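Local structure of microbial collagenase (Bacillus anthracis, 5SV5) at residues L44-E58 with N73-K85. The protein is a C-terminal accessory domain of a microbial collagenase, a beta-rich module that probably helps the enzyme bind its collagen substrate rather than cleave it. Sequence-based numbering, arbitrary orientation. Where two conformers were deposited one is given.
Sequences LNEYGIGMTWVLHHE and NHIEANFNAKPGK. With NA (sodium ion), chain C.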
loop_
_atom_site.group_PDB
_atom_site.type_symbol
_atom_site.label_atom_id
_atom_site.label_comp_id
_atom_site.label_asym_id
_atom_site.label_seq_id
_atom_site.Cartn_x
_atom_site.Cartn_y
_atom_site.Cartn_z
ATOM N N LEU A 44 -5.113 -6.558 4.548
ATOM C CA LEU A 44 -6.323 -7.122 5.144
ATOM C C LEU A 44 -7.154 -5.956 5.666
ATOM O O LEU A 44 -6.729 -5.212 6.554
ATOM C CB LEU A 44 -5.975 -8.102 6.266
ATOM C CG LEU A 44 -5.056 -9.252 5.817
ATOM C CD1 LEU A 44 -4.721 -10.174 6.979
ATOM C CD2 LEU A 44 -5.564 -10.006 4.605
ATOM N N ASN A 45 -8.342 -5.810 5.085
ATOM C CA ASN A 45 -9.291 -4.732 5.378
ATOM C C ASN A 45 -10.167 -5.228 6.520
ATOM O O ASN A 45 -11.238 -5.812 6.302
ATOM C CB ASN A 45 -10.075 -4.448 4.097
ATOM C CG ASN A 45 -11.121 -3.376 4.234
ATOM O OD1 ASN A 45 -11.253 -2.702 5.261
ATOM N ND2 ASN A 45 -11.886 -3.209 3.168
ATOM N N GLU A 46 -9.699 -5.021 7.750
ATOM C CA GLU A 46 -10.273 -5.698 8.908
ATOM C C GLU A 46 -11.721 -5.327 9.190
ATOM O O GLU A 46 -12.478 -6.172 9.670
ATOM C CB GLU A 46 -9.384 -5.479 10.135
ATOM C CG GLU A 46 -7.972 -6.037 9.952
ATOM C CD GLU A 46 -7.086 -5.918 11.178
ATOM O OE1 GLU A 46 -7.362 -5.071 12.067
ATOM O OE2 GLU A 46 -6.100 -6.685 11.253
ATOM N N TYR A 47 -12.101 -4.084 8.929
ATOM C CA TYR A 47 -13.473 -3.618 9.179
ATOM C C TYR A 47 -14.298 -3.469 7.909
ATOM O O TYR A 47 -15.438 -3.011 7.966
ATOM C CB TYR A 47 -13.462 -2.332 10.025
ATOM C CG TYR A 47 -13.183 -2.635 11.474
ATOM C CD1 TYR A 47 -11.891 -2.852 11.924
ATOM C CD2 TYR A 47 -14.224 -2.799 12.383
ATOM C CE1 TYR A 47 -11.640 -3.199 13.246
ATOM C CE2 TYR A 47 -13.987 -3.140 13.706
ATOM C CZ TYR A 47 -12.695 -3.338 14.134
ATOM O OH TYR A 47 -12.447 -3.668 15.451
ATOM N N GLY A 48 -13.756 -3.889 6.765
ATOM C CA GLY A 48 -14.535 -3.895 5.534
ATOM C C GLY A 48 -14.956 -2.520 5.077
ATOM O O GLY A 48 -16.058 -2.362 4.570
ATOM N N ILE A 49 -14.074 -1.530 5.238
ATOM C CA ILE A 49 -14.373 -0.169 4.803
ATOM C C ILE A 49 -14.020 0.002 3.326
ATOM O O ILE A 49 -13.495 -0.910 2.673
ATOM C CB ILE A 49 -13.633 0.889 5.677
ATOM C CG1 ILE A 49 -12.105 0.853 5.481
ATOM C CG2 ILE A 49 -13.997 0.699 7.146
ATOM C CD1 ILE A 49 -11.384 2.039 6.080
ATOM N N GLY A 50 -14.338 1.167 2.784
ATOM C CA GLY A 50 -13.990 1.471 1.389
ATOM C C GLY A 50 -12.548 1.916 1.321
ATOM O O GLY A 50 -12.262 3.108 1.448
HETATM N N MSE A 51 -11.642 0.962 1.150
HETATM C CA MSE A 51 -10.197 1.241 1.096
HETATM C C MSE A 51 -9.539 0.396 0.025
HETATM O O MSE A 51 -10.091 -0.620 -0.433
HETATM C CB MSE A 51 -9.546 1.053 2.474
HETATM C CG MSE A 51 -9.559 -0.424 2.886
HETATM SE SE MSE A 51 -8.517 -0.730 4.542
HETATM C CE MSE A 51 -6.777 -0.245 3.778
ATOM N N THR A 52 -8.352 0.828 -0.373
ATOM C CA THR A 52 -7.581 0.123 -1.375
ATOM C C THR A 52 -6.115 0.521 -1.242
ATOM O O THR A 52 -5.731 1.198 -0.286
ATOM C CB THR A 52 -8.148 0.374 -2.788
ATOM O OG1 THR A 52 -7.565 -0.552 -3.700
ATOM C CG2 THR A 52 -7.927 1.794 -3.252
ATOM N N TRP A 53 -5.287 0.082 -2.189
ATOM C CA TRP A 53 -3.922 0.565 -2.250
ATOM C C TRP A 53 -3.478 0.673 -3.704
ATOM O O TRP A 53 -3.998 -0.029 -4.588
ATOM C CB TRP A 53 -2.948 -0.315 -1.434
ATOM C CG TRP A 53 -2.784 -1.738 -1.889
ATOM C CD1 TRP A 53 -3.378 -2.829 -1.340
ATOM C CD2 TRP A 53 -1.961 -2.224 -2.962
ATOM N NE1 TRP A 53 -2.987 -3.976 -2.003
ATOM C CE2 TRP A 53 -2.121 -3.627 -3.011
ATOM C CE3 TRP A 53 -1.106 -1.610 -3.890
ATOM C CZ2 TRP A 53 -1.462 -4.423 -3.963
ATOM C CZ3 TRP A 53 -0.480 -2.398 -4.842
ATOM C CH2 TRP A 53 -0.654 -3.789 -4.869
ATOM N N VAL A 54 -2.529 1.576 -3.943
ATOM C CA VAL A 54 -1.877 1.719 -5.239
ATOM C C VAL A 54 -0.368 1.854 -5.004
ATOM O O VAL A 54 0.071 2.337 -3.954
ATOM C CB VAL A 54 -2.412 2.902 -6.073
ATOM C CG1 VAL A 54 -3.874 2.735 -6.404
ATOM C CG2 VAL A 54 -2.144 4.255 -5.424
ATOM N N LEU A 55 0.412 1.442 -5.994
ATOM C CA LEU A 55 1.866 1.420 -5.907
ATOM C C LEU A 55 2.483 2.141 -7.088
ATOM O O LEU A 55 2.079 1.893 -8.235
ATOM C CB LEU A 55 2.348 -0.035 -5.917
ATOM C CG LEU A 55 3.852 -0.267 -5.774
ATOM C CD1 LEU A 55 4.308 -0.024 -4.349
ATOM C CD2 LEU A 55 4.216 -1.676 -6.227
ATOM N N HIS A 56 3.470 3.002 -6.827
ATOM C CA HIS A 56 4.243 3.645 -7.870
ATOM C C HIS A 56 5.723 3.344 -7.712
ATOM O O HIS A 56 6.276 3.460 -6.616
ATOM C CB HIS A 56 4.082 5.179 -7.844
ATOM C CG HIS A 56 2.716 5.647 -8.203
ATOM N ND1 HIS A 56 2.308 5.787 -9.505
ATOM C CD2 HIS A 56 1.654 5.987 -7.441
ATOM C CE1 HIS A 56 1.052 6.200 -9.525
ATOM N NE2 HIS A 56 0.627 6.315 -8.284
ATOM N N HIS A 57 6.368 2.987 -8.820
ATOM C CA HIS A 57 7.826 3.041 -8.886
ATOM C C HIS A 57 8.216 4.526 -8.938
ATOM O O HIS A 57 7.498 5.324 -9.558
ATOM C CB HIS A 57 8.290 2.304 -10.138
ATOM C CG HIS A 57 9.775 2.181 -10.275
ATOM N ND1 HIS A 57 10.539 3.125 -10.896
ATOM C CD2 HIS A 57 10.617 1.188 -9.914
ATOM C CE1 HIS A 57 11.797 2.737 -10.886
ATOM N NE2 HIS A 57 11.872 1.566 -10.296
ATOM N N GLU A 58 9.322 4.880 -8.265
ATOM C CA GLU A 58 9.828 6.266 -8.157
ATOM C C GLU A 58 9.799 7.035 -9.473
ATOM O O GLU A 58 9.562 8.241 -9.536
ATOM C CB GLU A 58 11.303 6.262 -7.627
ATOM C CG GLU A 58 12.312 5.426 -8.435
ATOM C CD GLU A 58 13.734 5.459 -7.894
ATOM O OE1 GLU A 58 14.344 4.372 -7.724
ATOM O OE2 GLU A 58 14.264 6.564 -7.657
ATOM N N ASN A 73 -12.034 -9.561 2.167
ATOM C CA ASN A 73 -11.220 -8.667 3.013
ATOM C C ASN A 73 -9.770 -8.557 2.569
ATOM O O ASN A 73 -9.039 -7.787 3.152
ATOM C CB ASN A 73 -11.248 -9.102 4.514
ATOM C CG ASN A 73 -10.517 -10.417 4.768
ATOM O OD1 ASN A 73 -10.560 -11.344 3.952
ATOM N ND2 ASN A 73 -9.849 -10.515 5.919
ATOM N N HIS A 74 -9.343 -9.342 1.585
ATOM C CA HIS A 74 -7.960 -9.307 1.104
ATOM C C HIS A 74 -7.856 -8.382 -0.091
ATOM O O HIS A 74 -8.526 -8.599 -1.086
ATOM C CB HIS A 74 -7.515 -10.709 0.649
ATOM C CG HIS A 74 -7.133 -11.657 1.743
ATOM N ND1 HIS A 74 -8.000 -12.076 2.722
ATOM C CD2 HIS A 74 -5.971 -12.314 1.969
ATOM C CE1 HIS A 74 -7.385 -12.931 3.518
ATOM N NE2 HIS A 74 -6.151 -13.093 3.081
ATOM N N ILE A 75 -6.993 -7.380 -0.020
ATOM C CA ILE A 75 -6.787 -6.435 -1.118
ATOM C C ILE A 75 -5.349 -6.704 -1.599
ATOM O O ILE A 75 -4.396 -6.333 -0.902
ATOM C CB ILE A 75 -6.994 -4.987 -0.676
ATOM C CG1 ILE A 75 -8.360 -4.811 0.010
ATOM C CG2 ILE A 75 -6.835 -4.069 -1.867
ATOM C CD1 ILE A 75 -8.526 -3.470 0.679
ATOM N N GLU A 76 -5.198 -7.410 -2.725
ATOM C CA GLU A 76 -3.895 -7.983 -3.073
ATOM C C GLU A 76 -3.477 -7.769 -4.510
ATOM O O GLU A 76 -4.267 -7.373 -5.384
ATOM C CB GLU A 76 -3.876 -9.517 -2.798
ATOM C CG GLU A 76 -4.457 -9.936 -1.461
ATOM C CD GLU A 76 -4.265 -11.415 -1.132
ATOM O OE1 GLU A 76 -4.767 -12.305 -1.871
ATOM O OE2 GLU A 76 -3.634 -11.695 -0.099
ATOM N N ALA A 77 -2.199 -8.073 -4.724
ATOM C CA ALA A 77 -1.578 -8.173 -6.047
ATOM C C ALA A 77 -0.304 -9.001 -5.913
ATOM O O ALA A 77 0.353 -8.979 -4.873
ATOM C CB ALA A 77 -1.228 -6.813 -6.620
ATOM N N ASN A 78 0.142 -9.582 -7.023
ATOM C CA ASN A 78 1.429 -10.297 -7.078
ATOM C C ASN A 78 1.959 -10.073 -8.492
ATOM O O ASN A 78 1.302 -10.447 -9.479
ATOM C CB ASN A 78 1.217 -11.770 -6.734
ATOM C CG ASN A 78 2.494 -12.574 -6.731
ATOM O OD1 ASN A 78 3.277 -12.527 -7.676
ATOM N ND2 ASN A 78 2.674 -13.374 -5.688
ATOM N N PHE A 79 3.131 -9.448 -8.598
ATOM C CA PHE A 79 3.569 -8.925 -9.870
ATOM C C PHE A 79 5.063 -8.811 -9.833
ATOM O O PHE A 79 5.667 -8.676 -8.776
ATOM C CB PHE A 79 2.951 -7.538 -10.035
ATOM C CG PHE A 79 3.254 -6.639 -8.877
ATOM C CD1 PHE A 79 2.524 -6.739 -7.695
ATOM C CD2 PHE A 79 4.334 -5.772 -8.921
ATOM C CE1 PHE A 79 2.839 -5.966 -6.597
ATOM C CE2 PHE A 79 4.647 -4.984 -7.822
ATOM C CZ PHE A 79 3.894 -5.084 -6.666
ATOM N N ASN A 80 5.659 -8.829 -11.004
ATOM C CA ASN A 80 7.105 -8.711 -11.119
ATOM C C ASN A 80 7.496 -7.244 -10.993
ATOM O O ASN A 80 7.074 -6.408 -11.783
ATOM C CB ASN A 80 7.576 -9.288 -12.444
ATOM C CG ASN A 80 9.069 -9.539 -12.460
ATOM O OD1 ASN A 80 9.816 -8.763 -13.028
ATOM N ND2 ASN A 80 9.515 -10.593 -11.775
ATOM N N ALA A 81 8.270 -6.947 -9.956
ATOM C CA ALA A 81 8.730 -5.594 -9.647
ATOM C C ALA A 81 10.148 -5.381 -10.129
ATOM O O ALA A 81 11.064 -6.108 -9.734
ATOM C CB ALA A 81 8.679 -5.366 -8.149
ATOM N N LYS A 82 10.325 -4.389 -10.992
ATOM C CA LYS A 82 11.658 -4.022 -11.449
ATOM C C LYS A 82 12.417 -3.324 -10.311
ATOM O O LYS A 82 11.821 -2.837 -9.346
ATOM C CB LYS A 82 11.585 -3.146 -12.696
ATOM C CG LYS A 82 11.063 -1.754 -12.445
ATOM C CD LYS A 82 10.963 -1.004 -13.762
ATOM C CE LYS A 82 10.402 0.394 -13.578
ATOM N NZ LYS A 82 10.325 1.119 -14.876
ATOM N N PRO A 83 13.754 -3.280 -10.414
ATOM C CA PRO A 83 14.529 -2.640 -9.366
ATOM C C PRO A 83 14.205 -1.166 -9.133
ATOM O O PRO A 83 13.788 -0.457 -10.058
ATOM C CB PRO A 83 15.972 -2.777 -9.870
ATOM C CG PRO A 83 15.954 -4.031 -10.665
ATOM C CD PRO A 83 14.619 -4.032 -11.346
ATOM N N GLY A 84 14.413 -0.728 -7.893
ATOM C CA GLY A 84 14.327 0.672 -7.536
ATOM C C GLY A 84 13.454 0.929 -6.332
ATOM O O GLY A 84 13.022 0.003 -5.635
ATOM N N LYS A 85 13.181 2.211 -6.121
ATOM C CA LYS A 85 12.404 2.691 -4.987
ATOM C C LYS A 85 10.916 2.806 -5.330
ATOM O O LYS A 85 10.554 3.354 -6.383
ATOM C CB LYS A 85 12.955 4.056 -4.575
ATOM C CG LYS A 85 12.363 4.620 -3.303
ATOM C CD LYS A 85 12.962 5.978 -2.984
ATOM C CE LYS A 85 12.327 6.578 -1.744
ATOM N NZ LYS A 85 12.564 5.744 -0.538
HETATM NA NA NA C . -11.586 -13.453 3.519
HETATM O O HOH W 1 -13.560 -12.054 3.131
HETATM O O HOH W 2 -9.850 -14.850 4.471
HETATM O O HOH W 3 -12.793 -15.458 2.891
HETATM O O HOH W 4 -12.589 -13.452 6.051
HETATM O O HOH W 5 -10.518 -13.083 1.409
#
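Ile-75 and Trp-53 run alongside each other with their ends pointing opposite ways in the core of this jelly-roll-like beta sandwich of the pre-peptidase C-terminal family, where strand 51-57 faces strand 74-81 at an axis distance of 7.6 Å. The indole is held by its edge: Trp-53 NE1 donates to Ile-75 O at 3.0 Å, almost within the ring plane but from above the carbonyl plane, 62° out of it. With CG set between the backbone N and carbonyl carbon (chi1 63°), the ring leans along the opposing strand, bringing Trp-53 CH2 to 3.5 Å from Ala-77 CB. Ile-41, Val-43 and Leu-88 also pack on this indole. Ile-75 spreads its branches, CG2 against Trp-53 CD1 and CD1 against Met-51 CG and Asn-45 CB. Farther along, Leu-55 CD2 meets Phe-79 CZ.

His-57 secures the far end. Its NE2 donates to Pro-83 O (2.8 Å), while Lys-82 CE sits centrally over one ring face in a CH-pi contact and Lys-85 O lies over the rim of the opposite face. ND1 is bonded to Ser-59 N, so both ring nitrogens help fix its rotation. Next to it, Glu-58 and Lys-85 exchange two bonds, Glu-58 N to Lys-85 O and Lys-85 N to Glu-58 OE1.

At the other end Leu-44 pairs antiparallel with His-74, and Leu-44 CD2 rests over the face of the His-74 imidazole, 3.4 Å from its centroid, in a CH-pi contact. Asn-45 N reaches Asn-73 O in a nearly straight bond. Asn-73 OD1 accepts from His-74 ND1; the same oxygen coordinates a sodium ion at 2.4 Å.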